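Local coordinates for secreted protein (PDB 5LXZ) that probably acts as a secreted copper-radical oxidase of the AA5, galactose oxidase-like family, at residues 187-192 / 319-324; 294-299 / 313-318. The protein carries 1 engineered substitution. All blocks are in the same frame, centred on the assembly; numbering follows the deposited sequence.

Interaction 1: residues 187-192 / 319-324; sequences TGTEDN and GPDDVG. With EDO (1,2-ethanediol), chain Q; ACT (acetate ion), chain E.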
loop_
_atom_site.group_PDB
_atom_site.type_symbol
_atom_site.label_atom_id
_atom_site.label_comp_id
_atom_site.label_asym_id
_atom_site.label_seq_id
_atom_site.Cartn_x
_atom_site.Cartn_y
_atom_site.Cartn_z
ATOM N N THR A 187 -10.739 -0.864 20.712
ATOM C CA THR A 187 -11.046 -1.814 19.654
ATOM C C THR A 187 -10.118 -1.562 18.496
ATOM O O THR A 187 -9.572 -0.463 18.337
ATOM C CB THR A 187 -12.507 -1.731 19.187
ATOM O OG1 THR A 187 -12.697 -0.546 18.426
ATOM C CG2 THR A 187 -13.461 -1.758 20.373
ATOM N N GLY A 188 -9.960 -2.575 17.638
ATOM C CA GLY A 188 -9.075 -2.437 16.487
ATOM C C GLY A 188 -9.720 -2.663 15.141
ATOM O O GLY A 188 -9.059 -2.483 14.143
ATOM N N THR A 189 -10.989 -3.031 15.114
ATOM C CA THR A 189 -11.681 -3.289 13.849
ATOM C C THR A 189 -13.102 -2.771 13.966
ATOM O O THR A 189 -13.585 -2.494 15.061
ATOM C CB THR A 189 -11.711 -4.787 13.492
ATOM O OG1 THR A 189 -12.388 -5.552 14.515
ATOM C CG2 THR A 189 -10.295 -5.307 13.295
ATOM N N GLU A 190 -13.778 -2.686 12.832
ATOM C CA GLU A 190 -15.169 -2.289 12.810
ATOM C C GLU A 190 -16.033 -3.257 13.611
ATOM O O GLU A 190 -15.852 -4.476 13.544
ATOM C CB GLU A 190 -15.650 -2.306 11.373
ATOM C CG GLU A 190 -17.107 -1.924 11.156
ATOM C CD GLU A 190 -17.540 -2.116 9.725
ATOM O OE1 GLU A 190 -16.862 -1.537 8.858
ATOM O OE2 GLU A 190 -18.578 -2.803 9.498
ATOM N N ASP A 191 -17.045 -2.729 14.280
ATOM C CA ASP A 191 -18.085 -3.550 14.861
ATOM C C ASP A 191 -19.435 -2.831 14.730
ATOM O O ASP A 191 -19.476 -1.657 14.420
ATOM C CB ASP A 191 -17.779 -3.952 16.314
ATOM C CG ASP A 191 -18.477 -5.228 16.758
ATOM O OD1 ASP A 191 -19.194 -5.911 15.938
ATOM O OD2 ASP A 191 -18.298 -5.573 17.954
ATOM N N ASN A 192 -20.482 -3.612 14.902
ATOM C CA ASN A 192 -21.854 -3.160 15.008
ATOM C C ASN A 192 -22.157 -3.087 16.478
ATOM O O ASN A 192 -21.873 -4.059 17.235
ATOM C CB ASN A 192 -22.759 -4.167 14.294
ATOM C CG ASN A 192 -24.202 -3.779 14.248
ATOM O OD1 ASN A 192 -24.805 -3.480 15.251
ATOM N ND2 ASN A 192 -24.799 -3.924 13.065
ATOM N N GLY A 319 -12.676 -1.926 8.583
ATOM C CA GLY A 319 -13.625 -2.982 8.392
ATOM C C GLY A 319 -13.575 -4.025 9.467
ATOM O O GLY A 319 -12.734 -3.988 10.387
ATOM N N PRO A 320 -14.427 -5.010 9.345
ATOM C CA PRO A 320 -14.535 -6.036 10.399
ATOM C C PRO A 320 -13.372 -7.008 10.397
ATOM O O PRO A 320 -12.642 -7.116 9.385
ATOM C CB PRO A 320 -15.811 -6.747 10.048
ATOM C CG PRO A 320 -15.977 -6.538 8.618
ATOM C CD PRO A 320 -15.397 -5.204 8.263
ATOM N N ASP A 321 -13.239 -7.757 11.475
ATOM C CA ASP A 321 -12.154 -8.725 11.584
ATOM C C ASP A 321 -12.463 -10.066 10.962
ATOM O O ASP A 321 -11.613 -10.958 10.998
ATOM C CB ASP A 321 -11.714 -8.904 13.035
ATOM C CG ASP A 321 -12.777 -9.475 13.900
ATOM O OD1 ASP A 321 -13.864 -9.915 13.436
ATOM O OD2 ASP A 321 -12.542 -9.384 15.140
ATOM N N ASP A 322 -13.615 -10.222 10.360
ATOM C CA ASP A 322 -14.088 -11.547 9.928
ATOM C C ASP A 322 -14.651 -11.588 8.514
ATOM O O ASP A 322 -15.327 -12.534 8.124
ATOM C CB ASP A 322 -15.111 -12.065 10.939
ATOM C CG ASP A 322 -16.402 -11.270 10.962
ATOM O OD1 ASP A 322 -16.549 -10.164 10.382
ATOM O OD2 ASP A 322 -17.340 -11.773 11.621
ATOM N N VAL A 323 -14.334 -10.551 7.740
ATOM C CA VAL A 323 -14.688 -10.505 6.347
ATOM C C VAL A 323 -13.433 -10.005 5.657
ATOM O O VAL A 323 -12.921 -8.930 5.978
ATOM C CB VAL A 323 -15.829 -9.515 6.047
ATOM C CG1 VAL A 323 -16.123 -9.478 4.570
ATOM C CG2 VAL A 323 -17.066 -9.893 6.866
ATOM N N GLY A 324 -12.976 -10.742 4.659
ATOM C CA GLY A 324 -11.876 -10.282 3.843
ATOM C C GLY A 324 -10.529 -10.261 4.514
ATOM O O GLY A 324 -9.663 -9.472 4.154
HETATM C C1 EDO Q . -19.885 -5.905 6.896
HETATM O O1 EDO Q . -19.342 -7.219 6.803
HETATM C C2 EDO Q . -18.771 -5.039 7.440
HETATM O O2 EDO Q . -18.919 -3.638 7.227
HETATM C C ACT E . -14.540 -14.231 4.711
HETATM O O ACT E . -14.982 -13.321 3.995
HETATM O OXT ACT E . -13.320 -14.296 4.962
HETATM C CH3 ACT E . -15.505 -15.241 5.269
HETATM O O HOH W 1 -14.755 -6.873 13.745
HETATM O O HOH W 2 -11.148 -6.940 16.452
#
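Glu190 and Gly319 are joined by one backbone hydrogen bond, from Glu190 N to Gly319 O at 3.0 Å. It is fairly straight at the hydrogen (158°), yet the N-H comes down on the carbonyl from well above its plane, 67° out of it. Gln211 ties the same two residues together from outside the segments, its OE1 accepting from Gly319 N while its NE2 donates to Glu190 OE1.

Van der Waals packing surrounds this bond. Glu190 CB rests on the peptide that follows Gly319, 3.3 Å from Gly319 C. Beyond it the side chain runs out fully extended, with CG trans to the backbone nitrogen (chi1 179°), which carries the carboxylate alongside the glycine; Glu190 OE1 ends 3.6 Å from Gly319 CA. An ethanediol, probably from the crystallisation liquor, is lodged between the Glu190 carboxylate and the Pro320 ring, its C2 3.4 Å from Pro320 CG.

The contact joins two parts of the fold: 187-192, in the beta-barrel domain of GlxA, leads into strand 191-195, whereas 319-324 belongs to the loop between strands 309-311 and 328-330 of a Kelch propeller blade.

Water-mediated bonds make up the rest of the polar contact. Thr189, whose side chain crosses that of Asp321 at about a right angle, is hydrogen-bonded through OG1 to two waters. The first stands 2.8 Å from Thr189 OG1 and accepts from Asp321 N at 2.9 Å, linking side chain to backbone. The second, 2.7 Å from Thr189 OG1, donates to Asp321 OD2 over 3.1 Å. Asp321 OD1 also comes close to the Glu137 carboxylate, which would probably raise the affinity of one of the two for a proton. Arg325 NE donates to the backbone Pro320 O.

Interaction 2: residues 294-299 / 313-318; sequences QFPTYP and GANAGY. With EDO (1,2-ethanediol), chain M.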
loop_
_atom_site.group_PDB
_atom_site.type_symbol
_atom_site.label_atom_id
_atom_site.label_comp_id
_atom_site.label_asym_id
_atom_site.label_seq_id
_atom_site.Cartn_x
_atom_site.Cartn_y
_atom_site.Cartn_z
ATOM N N GLN A 294 -15.944 -7.652 -0.228
ATOM C CA GLN A 294 -15.408 -6.708 0.717
ATOM C C GLN A 294 -14.052 -7.111 1.249
ATOM O O GLN A 294 -13.816 -8.288 1.556
ATOM C CB GLN A 294 -16.401 -6.528 1.866
ATOM C CG GLN A 294 -16.034 -5.436 2.839
ATOM C CD GLN A 294 -16.992 -5.359 3.996
ATOM O OE1 GLN A 294 -16.637 -5.694 5.148
ATOM N NE2 GLN A 294 -18.172 -4.881 3.728
ATOM N N PHE A 295 -13.183 -6.103 1.329
ATOM C CA PHE A 295 -11.858 -6.235 1.914
ATOM C C PHE A 295 -11.561 -5.035 2.808
ATOM O O PHE A 295 -12.129 -3.969 2.598
ATOM C CB PHE A 295 -10.766 -6.250 0.816
ATOM C CG PHE A 295 -10.832 -7.408 -0.131
ATOM C CD1 PHE A 295 -11.580 -7.331 -1.293
ATOM C CD2 PHE A 295 -10.139 -8.579 0.149
ATOM C CE1 PHE A 295 -11.645 -8.397 -2.150
ATOM C CE2 PHE A 295 -10.203 -9.670 -0.728
ATOM C CZ PHE A 295 -10.930 -9.545 -1.905
ATOM N N PRO A 296 -10.595 -5.186 3.709
ATOM C CA PRO A 296 -10.049 -4.025 4.385
ATOM C C PRO A 296 -9.339 -3.099 3.419
ATOM O O PRO A 296 -9.210 -3.463 2.255
ATOM C CB PRO A 296 -9.028 -4.618 5.365
ATOM C CG PRO A 296 -8.748 -5.973 4.841
ATOM C CD PRO A 296 -9.942 -6.444 4.109
ATOM N N THR A 297 -8.837 -1.984 3.899
ATOM C CA THR A 297 -8.182 -0.999 3.030
ATOM C C THR A 297 -6.810 -1.452 2.595
ATOM O O THR A 297 -6.199 -2.331 3.189
ATOM C CB THR A 297 -8.065 0.363 3.725
ATOM O OG1 THR A 297 -7.171 0.255 4.840
ATOM C CG2 THR A 297 -9.416 0.883 4.116
ATOM N N TYR A 298 -6.326 -0.867 1.505
ATOM C CA TYR A 298 -5.095 -1.261 0.838
ATOM C C TYR A 298 -4.896 -2.777 0.836
ATOM O O TYR A 298 -3.798 -3.276 1.197
ATOM C CB TYR A 298 -3.861 -0.524 1.385
ATOM C CG TYR A 298 -3.792 0.942 1.058
ATOM C CD1 TYR A 298 -3.946 1.391 -0.236
ATOM C CD2 TYR A 298 -3.528 1.900 2.041
ATOM C CE1 TYR A 298 -3.862 2.728 -0.544
ATOM C CE2 TYR A 298 -3.462 3.241 1.749
ATOM C CZ TYR A 298 -3.591 3.664 0.459
ATOM O OH TYR A 298 -3.489 5.023 0.215
ATOM N N PRO A 299 -5.885 -3.541 0.378
ATOM C CA PRO A 299 -5.663 -4.980 0.276
ATOM C C PRO A 299 -4.588 -5.275 -0.733
ATOM O O PRO A 299 -4.557 -4.709 -1.803
ATOM C CB PRO A 299 -7.005 -5.547 -0.165
ATOM C CG PRO A 299 -7.614 -4.376 -0.920
ATOM C CD PRO A 299 -7.173 -3.129 -0.226
ATOM N N GLY A 313 -3.627 -11.226 2.042
ATOM C CA GLY A 313 -4.056 -10.953 3.402
ATOM C C GLY A 313 -3.501 -9.659 3.976
ATOM O O GLY A 313 -4.070 -9.125 4.933
ATOM N N ALA A 314 -2.432 -9.124 3.398
ATOM C CA ALA A 314 -1.844 -7.872 3.893
ATOM C C ALA A 314 -2.772 -6.726 3.573
ATOM O O ALA A 314 -3.403 -6.714 2.498
ATOM C CB ALA A 314 -0.477 -7.623 3.266
ATOM N N ASN A 315 -2.906 -5.793 4.500
ATOM C CA ASN A 315 -3.869 -4.699 4.348
ATOM C C ASN A 315 -3.563 -3.623 5.366
ATOM O O ASN A 315 -2.782 -3.853 6.255
ATOM C CB ASN A 315 -5.313 -5.205 4.581
ATOM C CG ASN A 315 -5.578 -5.607 6.019
ATOM O OD1 ASN A 315 -6.031 -4.804 6.804
ATOM N ND2 ASN A 315 -5.221 -6.834 6.385
ATOM N N ALA A 316 -4.162 -2.463 5.201
ATOM C CA ALA A 316 -3.920 -1.303 6.075
ATOM C C ALA A 316 -4.992 -1.138 7.140
ATOM O O ALA A 316 -4.955 -0.161 7.906
ATOM C CB ALA A 316 -3.767 -0.030 5.254
ATOM N N GLY A 317 -5.906 -2.087 7.224
ATOM C CA GLY A 317 -6.920 -2.131 8.264
ATOM C C GLY A 317 -8.258 -1.538 7.882
ATOM O O GLY A 317 -8.547 -1.303 6.706
ATOM N N TYR A 318 -9.097 -1.335 8.897
ATOM C CA TYR A 318 -10.501 -0.940 8.774
ATOM C C TYR A 318 -11.394 -2.089 8.347
ATOM O O TYR A 318 -10.936 -3.099 7.801
ATOM C CB TYR A 318 -10.725 0.299 7.900
ATOM C CG TYR A 318 -10.046 1.525 8.440
ATOM C CD1 TYR A 318 -10.640 2.253 9.461
ATOM C CD2 TYR A 318 -8.819 1.958 7.949
ATOM C CE1 TYR A 318 -10.031 3.371 9.988
ATOM C CE2 TYR A 318 -8.209 3.095 8.457
ATOM C CZ TYR A 318 -8.821 3.771 9.507
ATOM O OH TYR A 318 -8.214 4.912 10.048
HETATM C C1 EDO M . -12.917 -12.673 0.733
HETATM O O1 EDO M . -13.398 -12.999 2.045
HETATM C C2 EDO M . -13.176 -11.196 0.463
HETATM O O2 EDO M . -14.522 -10.773 0.776
#
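Thr297 grips Gly317 O twice, through its backbone N at 2.9 Å and through OG1 at 2.8 Å. The hydroxyl reaches that oxygen because chi1 of 66° sets it between the residue's own N and carbonyl carbon. It also lies at the edge of the Tyr318 ring, in its plane. The return bond, Ala316 N to Thr297 O, is 2.9 Å long and nearly straight (172°).

Asn315 spreads its carboxamide against Pro296: Pro296 CG sits 3.4 Å from Asn315 CG, over the flat of the amide, and the two side chains cross at about a right angle. The rotation of the amide is fixed from both ends, ND2 donating in its own plane to Gly313 O at 2.9 Å and OD1 taking a weak bond from Gly317 N. Replacing Asn315 by alanine would probably leave Gly313 O without this donor and open a gap beside Pro296.

Ala316 CB meets the edge of the Tyr298 ring in plane, 3.8 Å from Tyr298 CD2. That tyrosine bonds through OH to Thr81 O and stacks on the copper ligand Tyr248, so the contact backs the second shell of the copper site, through Tyr298, in a galactose oxidase-like Kelch propeller.

Overall arrangement
The two contacts share a single loop of the propeller, since 319-324 follows directly on 313-318, and their centres are 11 Å apart. They also touch: Gly324 O lies 3.0 Å from Pro296 CD, and Pro320 CD is 3.4 Å from Gln294 OE1. Interaction 2 is the inner, buried one; the Tyr298 side chain comes, at its nearest atom, within about 6 Å of a bound copper, beside the ligands Tyr248 and His548. The centre of interaction 1 lies about 19 Å from the centre of the chain, that of interaction 2 about 9 Å. The loop 313-324 thus packs on the segment that carries Tyr298 and, at 319-321, on the beta-barrel domain.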